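Local atomic coordinates of CRISPR-associated protein, Cse1 family (Acidimicrobium ferrooxidans, PDB entry 4H3T), a protein that probably serves as the large Cse1 subunit of a type I-E CRISPR Cascade complex, which recognises invading DNA. Residues 303-308 and 313-318; 332-335 and 341-344; 196-201 and 367-372. The protein carries 1 engineered substitution. All coordinates share one frame; numbering follows the deposited sequence.

In the fold
From the N terminus, the chain first meets these contacts at 196-201, but contact 3 closes only at 367-372, so it encloses both of the others. Within that long span, contact 1 comes first, folding 303-308 and 313-318 into a tight hairpin; contact 2 follows it in series, closing the short loop from 332-335 to 341-344. None of the loops cross. Contacts 1 and 2 touch directly: Trp303 pairs with Gln341 through the backbone, and Leu318 packs on Ala335. Trp303 and Pro317 also lie against Trp199, joining the hairpin to the helix of contact 3. Contacts 2 and 3 do not touch; the hairpin links them.

Contact 1: residues 303-308 and 313-318; sequences WRMESR and VSYVPL
Ser307 and Ser314 meet hydroxyl to hydroxyl, with OG of Ser307 2.7 Å from OG of Ser314 in a hydrogen bond that either could donate. Each OG lies between its own backbone N and carbonyl carbon (chi1 68° and 63°), which turns the two toward one another on a shared face of the hairpin. Val316 receives a charged side chain at each methyl: its CG1 is 3.4 Å from Glu306 OE2, and its CG2 stands over one face of the Arg304 guanidinium, near the rim, 3.1 Å from NH2. On the opposite face of the sheet, with Tyr315, the selenomethionine Met305 crosses Val313 at about a right angle; its CG is 3.4 Å from Val313 CG1, a tight fit, while its CB lies near Tyr315 CE1. The backbone positions all this. Arg304 and Val316 exchange two N-H...O bonds, the one from Arg304 N to Val316 O being nearly straight at 169°. Ser314 O then accepts from Glu306 N at 2.7 Å and weakly from Ser307 N at 3.4 Å, a classic beta bulge that shifts the register by one residue before Ser314 N returns a bond to Ser307 O. Strand 303-309 runs between 312-317 and 340-341 in a three-stranded antiparallel sheet. Arg295 of helix 291-297 makes a cation-pi contact with Tyr315, and Trp303 and Pro317 pack on Trp199 of helix 196-199.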
loop_
_atom_site.group_PDB
_atom_site.type_symbol
_atom_site.label_atom_id
_atom_site.label_comp_id
_atom_site.label_asym_id
_atom_site.label_seq_id
_atom_site.Cartn_x
_atom_site.Cartn_y
_atom_site.Cartn_z
ATOM N N TRP A 303 -4.669 8.733 9.038
ATOM C CA TRP A 303 -5.835 9.595 8.782
ATOM C C TRP A 303 -5.499 11.052 8.851
ATOM O O TRP A 303 -4.540 11.454 9.503
ATOM C CB TRP A 303 -6.967 9.312 9.807
ATOM C CG TRP A 303 -7.417 7.882 9.787
ATOM C CD1 TRP A 303 -6.863 6.846 10.484
ATOM C CD2 TRP A 303 -8.434 7.306 8.959
ATOM N NE1 TRP A 303 -7.458 5.663 10.128
ATOM C CE2 TRP A 303 -8.430 5.909 9.198
ATOM C CE3 TRP A 303 -9.354 7.825 8.035
ATOM C CZ2 TRP A 303 -9.313 5.031 8.542
ATOM C CZ3 TRP A 303 -10.261 6.961 7.432
ATOM C CH2 TRP A 303 -10.202 5.577 7.660
ATOM N N ARG A 304 -6.243 11.832 8.074
ATOM C CA ARG A 304 -6.190 13.289 8.091
ATOM C C ARG A 304 -7.573 13.758 8.447
ATOM O O ARG A 304 -8.553 13.301 7.852
ATOM C CB ARG A 304 -5.746 13.831 6.707
ATOM C CG ARG A 304 -5.894 15.319 6.512
ATOM C CD ARG A 304 -5.330 15.738 5.162
ATOM N NE ARG A 304 -6.072 15.183 4.012
ATOM C CZ ARG A 304 -7.217 15.667 3.518
ATOM N NH1 ARG A 304 -7.809 16.710 4.084
ATOM N NH2 ARG A 304 -7.773 15.113 2.456
HETATM N N MSE A 305 -7.661 14.735 9.298
HETATM C CA MSE A 305 -8.966 15.323 9.634
HETATM C C MSE A 305 -9.391 16.240 8.487
HETATM O O MSE A 305 -8.686 17.187 8.195
HETATM C CB MSE A 305 -8.895 16.092 10.952
HETATM C CG MSE A 305 -10.292 16.581 11.381
HETATM SE SE MSE A 305 -10.181 17.815 12.753
HETATM C CE MSE A 305 -9.802 19.324 11.675
ATOM N N GLU A 306 -10.492 15.916 7.808
ATOM C CA GLU A 306 -10.986 16.647 6.628
ATOM C C GLU A 306 -11.873 17.815 7.015
ATOM O O GLU A 306 -11.728 18.888 6.440
ATOM C CB GLU A 306 -11.777 15.675 5.758
ATOM C CG GLU A 306 -12.315 16.262 4.464
ATOM C CD GLU A 306 -13.090 15.243 3.659
ATOM O OE1 GLU A 306 -14.005 14.609 4.239
ATOM O OE2 GLU A 306 -12.742 15.034 2.471
ATOM N N SER A 307 -12.817 17.609 7.964
ATOM C CA SER A 307 -13.661 18.696 8.443
ATOM C C SER A 307 -14.098 18.449 9.906
ATOM O O SER A 307 -14.143 17.309 10.359
ATOM C CB SER A 307 -14.881 18.864 7.532
ATOM O OG SER A 307 -15.774 17.762 7.611
ATOM N N ARG A 308 -14.400 19.522 10.620
ATOM C CA ARG A 308 -14.881 19.510 11.998
ATOM C C ARG A 308 -15.979 20.521 12.116
ATOM O O ARG A 308 -15.705 21.680 11.835
ATOM C CB ARG A 308 -13.752 19.859 13.009
ATOM C CG ARG A 308 -14.221 19.978 14.449
ATOM C CD ARG A 308 -13.066 20.176 15.409
ATOM N NE ARG A 308 -12.865 18.993 16.245
ATOM C CZ ARG A 308 -11.710 18.368 16.458
ATOM N NH1 ARG A 308 -11.665 17.295 17.240
ATOM N NH2 ARG A 308 -10.586 18.816 15.902
ATOM N N VAL A 313 -16.885 15.197 13.207
ATOM C CA VAL A 313 -15.566 15.281 12.590
ATOM C C VAL A 313 -15.474 14.251 11.490
ATOM O O VAL A 313 -15.819 13.096 11.726
ATOM C CB VAL A 313 -14.431 15.058 13.640
ATOM C CG1 VAL A 313 -13.052 15.355 13.020
ATOM C CG2 VAL A 313 -14.637 15.931 14.899
ATOM N N SER A 314 -14.952 14.610 10.327
ATOM C CA SER A 314 -14.709 13.610 9.273
ATOM C C SER A 314 -13.209 13.480 9.002
ATOM O O SER A 314 -12.441 14.447 9.073
ATOM C CB SER A 314 -15.451 13.940 7.978
ATOM O OG SER A 314 -15.000 15.163 7.425
ATOM N N TYR A 315 -12.818 12.257 8.768
ATOM C CA TYR A 315 -11.462 11.866 8.489
ATOM C C TYR A 315 -11.380 11.221 7.157
ATOM O O TYR A 315 -12.273 10.466 6.797
ATOM C CB TYR A 315 -10.967 10.875 9.538
ATOM C CG TYR A 315 -10.886 11.442 10.929
ATOM C CD1 TYR A 315 -9.739 12.089 11.371
ATOM C CD2 TYR A 315 -11.949 11.314 11.818
ATOM C CE1 TYR A 315 -9.670 12.648 12.648
ATOM C CE2 TYR A 315 -11.887 11.866 13.094
ATOM C CZ TYR A 315 -10.744 12.530 13.503
ATOM O OH TYR A 315 -10.626 13.041 14.758
ATOM N N VAL A 316 -10.264 11.407 6.477
ATOM C CA VAL A 316 -10.018 10.716 5.231
ATOM C C VAL A 316 -8.689 9.974 5.380
ATOM O O VAL A 316 -7.787 10.458 6.083
ATOM C CB VAL A 316 -10.073 11.623 3.984
ATOM C CG1 VAL A 316 -11.468 12.233 3.832
ATOM C CG2 VAL A 316 -9.031 12.724 4.033
ATOM N N PRO A 317 -8.497 8.847 4.659
ATOM C CA PRO A 317 -7.205 8.145 4.762
ATOM C C PRO A 317 -6.036 8.953 4.199
ATOM O O PRO A 317 -6.181 9.592 3.174
ATOM C CB PRO A 317 -7.423 6.871 3.897
ATOM C CG PRO A 317 -8.901 6.717 3.740
ATOM C CD PRO A 317 -9.456 8.111 3.794
ATOM N N LEU A 318 -4.884 8.881 4.822
ATOM C CA LEU A 318 -3.651 9.418 4.244
ATOM C C LEU A 318 -3.238 8.471 3.093
ATOM O O LEU A 318 -3.250 7.223 3.265
ATOM C CB LEU A 318 -2.546 9.453 5.270
ATOM C CG LEU A 318 -2.595 10.572 6.297
ATOM C CD1 LEU A 318 -1.567 10.358 7.375
ATOM C CD2 LEU A 318 -2.453 11.953 5.591
#

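Contact 2: residues 332-335 and 341-344; sequences SVLA and QRAG
Arg342 reaches back to the end of helix 330-334 and gives Leu334 O a hydrogen bond from NH2, 2.9 Å long. The donor lies in the carbonyl plane on a lone pair, although the oxygen is tilted 23° from the guanidinium plane. The single N-H of NE is shared between water 2, 3.1 Å from NE, and, weakly, Leu334 O at 3.2 Å. With CG set between the backbone N and the carbonyl carbon (chi1 73°) and a bend at chi3, the chain folds over toward the helix. Beneath it the packing is close: Ala335 CB sits 3.3 Å from Arg342 N and also touches Arg342 CB. NH1 turns elsewhere, to a salt bridge with Glu350 and a hydrogen bond to Leu391 O. Cutting the side chain back to an alanine is likely to leave Leu334 O and Glu350 without their guanidinium mate and to lose the bond to Leu391 O. The remainder of the junction is looser, bridged by two waters. Water 1 joins Val333 O and Ala343 N, 2.9 Å from each, while water 2 donates to Ala335 O at 2.8 Å. Ala335 leaves the helix with positive phi, a common way for a helix to end; here it opens a helix-loop-helix connection in which Ala343, the N-cap residue, starts helix 344-350.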
loop_
_atom_site.group_PDB
_atom_site.type_symbol
_atom_site.label_atom_id
_atom_site.label_comp_id
_atom_site.label_asym_id
_atom_site.label_seq_id
_atom_site.Cartn_x
_atom_site.Cartn_y
_atom_site.Cartn_z
ATOM N N SER A 332 3.610 12.175 4.682
ATOM C CA SER A 332 2.278 11.538 4.727
ATOM C C SER A 332 2.346 10.137 5.412
ATOM O O SER A 332 1.316 9.619 5.849
ATOM C CB SER A 332 1.619 11.454 3.334
ATOM O OG SER A 332 2.157 10.487 2.428
ATOM N N VAL A 333 3.542 9.547 5.523
ATOM C CA VAL A 333 3.789 8.301 6.228
ATOM C C VAL A 333 3.935 8.621 7.701
ATOM O O VAL A 333 3.337 7.986 8.554
ATOM C CB VAL A 333 5.040 7.532 5.668
ATOM C CG1 VAL A 333 5.277 6.222 6.433
ATOM C CG2 VAL A 333 4.879 7.222 4.194
ATOM N N LEU A 334 4.796 9.532 8.011
ATOM C CA LEU A 334 5.073 9.916 9.413
ATOM C C LEU A 334 3.938 10.732 10.068
ATOM O O LEU A 334 3.804 10.688 11.290
ATOM C CB LEU A 334 6.382 10.672 9.461
ATOM C CG LEU A 334 7.606 9.905 8.923
ATOM C CD1 LEU A 334 8.860 10.712 9.113
ATOM C CD2 LEU A 334 7.756 8.597 9.576
ATOM N N ALA A 335 3.060 11.360 9.251
ATOM C CA ALA A 335 1.848 12.040 9.677
ATOM C C ALA A 335 2.184 13.013 10.827
ATOM O O ALA A 335 1.634 12.889 11.909
ATOM C CB ALA A 335 0.834 10.981 10.140
ATOM N N GLN A 341 -2.669 11.640 11.615
ATOM C CA GLN A 341 -2.431 10.596 12.613
ATOM C C GLN A 341 -1.871 9.387 11.872
ATOM O O GLN A 341 -2.521 8.850 10.950
ATOM C CB GLN A 341 -3.815 10.394 13.287
ATOM C CG GLN A 341 -4.206 9.201 14.163
ATOM C CD GLN A 341 -5.746 8.913 13.987
ATOM O OE1 GLN A 341 -6.618 9.785 13.552
ATOM N NE2 GLN A 341 -6.111 7.664 14.223
ATOM N N ARG A 342 -0.664 8.965 12.232
ATOM C CA ARG A 342 -0.010 7.854 11.560
ATOM C C ARG A 342 -0.776 6.508 11.771
ATOM O O ARG A 342 -1.627 6.370 12.659
ATOM C CB ARG A 342 1.479 7.713 11.992
ATOM C CG ARG A 342 1.681 7.170 13.388
ATOM C CD ARG A 342 3.145 7.151 13.849
ATOM N NE ARG A 342 3.869 8.378 13.524
ATOM C CZ ARG A 342 5.174 8.558 13.639
ATOM N NH1 ARG A 342 5.936 7.619 14.190
ATOM N NH2 ARG A 342 5.722 9.697 13.264
ATOM N N ALA A 343 -0.523 5.572 10.855
ATOM C CA ALA A 343 -1.039 4.198 10.923
ATOM C C ALA A 343 -0.697 3.607 12.273
ATOM O O ALA A 343 0.422 3.762 12.757
ATOM C CB ALA A 343 -0.461 3.351 9.821
ATOM N N GLY A 344 -1.669 2.952 12.911
ATOM C CA GLY A 344 -1.450 2.432 14.263
ATOM C C GLY A 344 -0.305 1.438 14.331
ATOM O O GLY A 344 0.382 1.334 15.333
HETATM O O HOH W 1 0.977 6.360 8.484
HETATM O O HOH W 2 1.840 10.670 13.668
#

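Contact 3: residues 196-201 and 367-372; sequences YLAWIG and AKFGNM
The ring of Phe369 meets the methyl of Ala198 obliquely, with CZ and CE2 both 3.6 Å from Ala198 CB. Water 4 lies at the ring's edge, in its plane. The Phe369 side chain also rests on Leu376 of strand 375-387 and on Ser172. Within the helix segment, Tyr196 brings CE1 in plane to the edge of the Trp199 indole. Beside the Phe369 contact the backbones are joined through water. Water 4 donates to Ala198 O at 2.8 Å and to Ala367 O at 2.9 Å. Water 3 accepts from Ala367 N, also at 2.9 Å, and has Ala198 O and Ile200 O within reach, though its protons cannot serve every acceptor around it. Ala367 CB approaches Ala198 O, 3.8 Å away, alongside these waters. Segment 196-201 leads directly into strand 202-206, which pairs antiparallel with strand 359-370, so the waters sit where that pairing gives way to a helix. One apolar touch and two bridging waters, with no direct hydrogen bond between the segments, imply a modest, hydrated junction.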
loop_
_atom_site.group_PDB
_atom_site.type_symbol
_atom_site.label_atom_id
_atom_site.label_comp_id
_atom_site.label_asym_id
_atom_site.label_seq_id
_atom_site.Cartn_x
_atom_site.Cartn_y
_atom_site.Cartn_z
ATOM N N TYR A 196 -12.645 -2.007 0.272
ATOM C CA TYR A 196 -12.071 -1.263 1.384
ATOM C C TYR A 196 -10.536 -1.043 1.264
ATOM O O TYR A 196 -10.069 0.058 1.527
ATOM C CB TYR A 196 -12.401 -1.967 2.675
ATOM C CG TYR A 196 -11.736 -1.328 3.881
ATOM C CD1 TYR A 196 -12.290 -0.226 4.497
ATOM C CD2 TYR A 196 -10.499 -1.767 4.327
ATOM C CE1 TYR A 196 -11.691 0.355 5.615
ATOM C CE2 TYR A 196 -9.863 -1.162 5.398
ATOM C CZ TYR A 196 -10.505 -0.159 6.101
ATOM O OH TYR A 196 -9.875 0.458 7.161
ATOM N N LEU A 197 -9.777 -2.034 0.786
ATOM C CA LEU A 197 -8.338 -1.859 0.580
ATOM C C LEU A 197 -8.052 -0.944 -0.599
ATOM O O LEU A 197 -7.014 -0.281 -0.592
ATOM C CB LEU A 197 -7.575 -3.180 0.433
ATOM C CG LEU A 197 -7.349 -3.974 1.670
ATOM C CD1 LEU A 197 -6.393 -5.148 1.398
ATOM C CD2 LEU A 197 -6.730 -3.099 2.765
ATOM N N ALA A 198 -8.952 -0.900 -1.585
ATOM C CA ALA A 198 -8.843 0.047 -2.704
ATOM C C ALA A 198 -9.061 1.523 -2.183
ATOM O O ALA A 198 -8.554 2.464 -2.775
ATOM C CB ALA A 198 -9.836 -0.289 -3.825
ATOM N N TRP A 199 -9.858 1.693 -1.125
ATOM C CA TRP A 199 -10.147 2.975 -0.521
ATOM C C TRP A 199 -9.044 3.470 0.405
ATOM O O TRP A 199 -8.737 4.649 0.409
ATOM C CB TRP A 199 -11.451 2.877 0.266
ATOM C CG TRP A 199 -11.855 4.180 0.885
ATOM C CD1 TRP A 199 -12.147 5.347 0.233
ATOM C CD2 TRP A 199 -12.060 4.433 2.283
ATOM N NE1 TRP A 199 -12.486 6.307 1.142
ATOM C CE2 TRP A 199 -12.393 5.792 2.412
ATOM C CE3 TRP A 199 -11.938 3.652 3.442
ATOM C CZ2 TRP A 199 -12.590 6.402 3.659
ATOM C CZ3 TRP A 199 -12.107 4.264 4.687
ATOM C CH2 TRP A 199 -12.470 5.615 4.781
ATOM N N ILE A 200 -8.508 2.621 1.262
ATOM C CA ILE A 200 -7.509 3.107 2.236
ATOM C C ILE A 200 -6.100 3.220 1.596
ATOM O O ILE A 200 -5.772 2.547 0.611
ATOM C CB ILE A 200 -7.414 2.281 3.553
ATOM C CG1 ILE A 200 -6.999 0.809 3.326
ATOM C CG2 ILE A 200 -8.714 2.348 4.338
ATOM C CD1 ILE A 200 -6.328 0.161 4.458
ATOM N N GLY A 201 -5.289 4.035 2.225
ATOM C CA GLY A 201 -3.855 4.109 1.981
ATOM C C GLY A 201 -3.223 3.067 2.896
ATOM O O GLY A 201 -3.204 3.237 4.106
ATOM N N ALA A 367 -4.622 3.375 -4.331
ATOM C CA ALA A 367 -5.267 3.262 -5.643
ATOM C C ALA A 367 -6.056 4.479 -5.925
ATOM O O ALA A 367 -6.509 5.142 -4.990
ATOM C CB ALA A 367 -6.163 2.048 -5.675
ATOM N N LYS A 368 -6.215 4.766 -7.231
ATOM C CA LYS A 368 -7.010 5.860 -7.766
ATOM C C LYS A 368 -7.886 5.299 -8.896
ATOM O O LYS A 368 -7.394 4.537 -9.749
ATOM C CB LYS A 368 -6.129 6.992 -8.254
ATOM C CG LYS A 368 -6.856 8.330 -8.284
ATOM C CD LYS A 368 -6.167 9.370 -9.196
ATOM C CE LYS A 368 -5.171 10.259 -8.476
ATOM N NZ LYS A 368 -4.669 11.345 -9.370
ATOM N N PHE A 369 -9.199 5.591 -8.827
ATOM C CA PHE A 369 -10.197 5.119 -9.774
ATOM C C PHE A 369 -10.756 6.247 -10.593
ATOM O O PHE A 369 -10.835 7.371 -10.108
ATOM C CB PHE A 369 -11.378 4.428 -9.052
ATOM C CG PHE A 369 -10.953 3.164 -8.390
ATOM C CD1 PHE A 369 -11.120 1.938 -9.028
ATOM C CD2 PHE A 369 -10.312 3.195 -7.156
ATOM C CE1 PHE A 369 -10.642 0.765 -8.446
ATOM C CE2 PHE A 369 -9.822 2.027 -6.581
ATOM C CZ PHE A 369 -9.988 0.815 -7.231
ATOM N N GLY A 370 -11.153 5.925 -11.806
ATOM C CA GLY A 370 -11.826 6.849 -12.718
ATOM C C GLY A 370 -13.168 6.291 -13.154
ATOM O O GLY A 370 -13.570 5.175 -12.767
ATOM N N ASN A 371 -13.860 7.069 -13.998
ATOM C CA ASN A 371 -15.145 6.707 -14.600
ATOM C C ASN A 371 -16.158 6.191 -13.567
ATOM O O ASN A 371 -16.625 5.047 -13.658
ATOM C CB ASN A 371 -14.894 5.677 -15.702
ATOM C CG ASN A 371 -13.891 6.184 -16.719
ATOM O OD1 ASN A 371 -12.775 5.678 -16.850
ATOM N ND2 ASN A 371 -14.220 7.264 -17.369
HETATM N N MSE A 372 -16.464 7.039 -12.557
HETATM C CA MSE A 372 -17.424 6.753 -11.497
HETATM C C MSE A 372 -17.016 5.438 -10.753
HETATM O O MSE A 372 -17.811 4.498 -10.596
HETATM C CB MSE A 372 -18.859 6.647 -12.073
HETATM C CG MSE A 372 -19.423 8.009 -12.629
HETATM SE SE MSE A 372 -19.744 9.251 -11.135
HETATM C CE MSE A 372 -18.220 10.413 -11.338
HETATM O O HOH W 3 -6.294 3.813 -2.024
HETATM O O HOH W 4 -9.177 4.920 -3.886
#